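Local coordinates for glyoxalase family protein (Listeria monocytogenes, PDB 2P7Q) that catalyses the hydration of the antibiotic fosfomycin at a manganese site, yielding a diol and so conferring resistance on the bacterium, at residues Y108-D111 with H115-E118. The protein carries 1 engineered substitution. Numbering follows the deposited sequence.
With MN (manganese (II) ion), chain G; GG6 ([(1S,2S)-1,2-dihydroxypropyl]phosphonic acid), chain H.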
# COMPACT_ATOMS: atom_id res chain seq x y z
N TYR A 108 -5.45 -11.05 8.70
CA TYR A 108 -4.90 -9.72 8.98
C TYR A 108 -3.88 -9.86 10.10
O TYR A 108 -4.03 -10.70 10.98
CB TYR A 108 -6.02 -8.75 9.39
CG TYR A 108 -6.77 -8.14 8.21
CD1 TYR A 108 -8.04 -8.60 7.83
CD2 TYR A 108 -6.22 -7.07 7.50
CE1 TYR A 108 -8.74 -8.00 6.77
CE2 TYR A 108 -6.91 -6.48 6.44
CZ TYR A 108 -8.16 -6.94 6.08
OH TYR A 108 -8.83 -6.31 5.05
N PHE A 109 -2.85 -9.02 10.07
CA PHE A 109 -1.80 -9.09 11.08
C PHE A 109 -0.84 -7.92 10.96
O PHE A 109 -0.78 -7.27 9.92
CB PHE A 109 -1.06 -10.41 10.92
CG PHE A 109 -0.41 -10.58 9.57
CD1 PHE A 109 0.89 -10.13 9.34
CD2 PHE A 109 -1.09 -11.19 8.52
CE1 PHE A 109 1.49 -10.28 8.09
CE2 PHE A 109 -0.50 -11.34 7.27
CZ PHE A 109 0.79 -10.88 7.06
N TYR A 110 -0.08 -7.64 12.01
CA TYR A 110 0.86 -6.52 11.94
C TYR A 110 2.31 -6.96 11.83
O TYR A 110 2.62 -8.13 11.96
CB TYR A 110 0.75 -5.63 13.17
CG TYR A 110 -0.61 -5.07 13.45
CD1 TYR A 110 -1.55 -5.82 14.16
CD2 TYR A 110 -0.97 -3.79 13.02
CE1 TYR A 110 -2.80 -5.31 14.43
CE2 TYR A 110 -2.22 -3.27 13.29
CZ TYR A 110 -3.12 -4.04 13.99
OH TYR A 110 -4.36 -3.54 14.28
N ASP A 111 3.18 -6.00 11.57
CA ASP A 111 4.60 -6.28 11.53
C ASP A 111 4.98 -5.76 12.91
O ASP A 111 4.15 -5.84 13.83
CB ASP A 111 5.30 -5.49 10.43
CG ASP A 111 5.20 -4.00 10.61
OD1 ASP A 111 5.94 -3.27 9.91
OD2 ASP A 111 4.37 -3.56 11.43
N HIS A 115 2.20 -1.77 10.99
CA HIS A 115 1.81 -1.84 9.59
C HIS A 115 0.81 -2.98 9.42
O HIS A 115 1.16 -4.15 9.57
CB HIS A 115 3.01 -2.10 8.70
CG HIS A 115 4.02 -1.00 8.69
ND1 HIS A 115 4.92 -0.80 9.71
CD2 HIS A 115 4.31 -0.06 7.76
CE1 HIS A 115 5.73 0.20 9.41
NE2 HIS A 115 5.38 0.66 8.22
N LEU A 116 -0.44 -2.65 9.10
CA LEU A 116 -1.46 -3.68 8.91
C LEU A 116 -1.28 -4.37 7.56
O LEU A 116 -1.22 -3.73 6.52
CB LEU A 116 -2.86 -3.07 9.00
CG LEU A 116 -4.03 -4.07 9.00
CD1 LEU A 116 -3.87 -5.08 10.12
CD2 LEU A 116 -5.34 -3.31 9.16
N PHE A 117 -1.16 -5.69 7.61
CA PHE A 117 -0.98 -6.49 6.41
C PHE A 117 -2.15 -7.43 6.28
O PHE A 117 -2.88 -7.68 7.25
CB PHE A 117 0.31 -7.33 6.48
CG PHE A 117 1.56 -6.55 6.21
CD1 PHE A 117 2.22 -5.90 7.23
CD2 PHE A 117 2.04 -6.42 4.91
CE1 PHE A 117 3.35 -5.12 6.98
CE2 PHE A 117 3.16 -5.65 4.64
CZ PHE A 117 3.82 -5.00 5.68
N GLU A 118 -2.31 -7.97 5.08
CA GLU A 118 -3.39 -8.91 4.83
C GLU A 118 -3.05 -9.87 3.71
O GLU A 118 -2.45 -9.49 2.71
CB GLU A 118 -4.69 -8.18 4.47
CG GLU A 118 -5.70 -9.07 3.75
CD GLU A 118 -6.94 -8.31 3.32
OE1 GLU A 118 -6.81 -7.10 3.00
OE2 GLU A 118 -8.04 -8.91 3.29
MN MN G . -8.61 -5.57 2.46
O1 GG6 H . -10.10 -7.05 2.73
C2 GG6 H . -11.35 -6.98 1.98
C3 GG6 H . -12.14 -8.33 2.19
C1 GG6 H . -12.25 -5.78 2.46
O2 GG6 H . -12.59 -5.91 3.84
P GG6 H . -11.44 -4.21 2.26
O3 GG6 H . -11.07 -3.98 0.76
O4 GG6 H . -12.34 -3.19 2.71
O5 GG6 H . -10.12 -4.14 3.13
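Asp111 OD2 accepts a hydrogen bond from the backbone N of His115 at 2.8 Å, met from above the carboxylate plane, and a weak one from His115 ND1 at 3.3 Å. Asp113 N adds another weak bond; a short carboxylate lets one oxygen gather the turn's N-H groups. The imidazole stands almost upright to the carboxylate, and its NE2 bonds Asn68 of the second subunit. Beyond the turn, Phe109 and Phe117 form an antiparallel hydrogen-bonded pair, the straighter bond running from Phe117 N to Phe109 O (2.8 Å). Their side chains share one face of the sheet: Phe117 CB sits over the Phe109 ring in a CH-pi contact, and helix 15-26 packs against both aromatics, a place for large apolar groups. On the other face, Leu116 CD1 lies over the Tyr110 ring, whose hydroxyl bonds Lys94. Farther along, Tyr108 and Glu118 run side by side, Glu118 CG over the phenol ring. With CG anti to the backbone N (chi1 161°) and the chain extended beyond, Glu118 carries OE1 to manganese at 2.4 Å, while Ser106 holds OE2. Tyr108 OH donates to the metal-bound O1 of the diol (2.7 Å) and itself lies 2.7 Å from manganese, farther than Glu118 OE1. His69 and His7 of the second subunit also bind manganese. The hairpin belongs to a vicinal oxygen chelate fold; part of that superfamily, including glyoxalase I, likewise completes its metal site across the dimer.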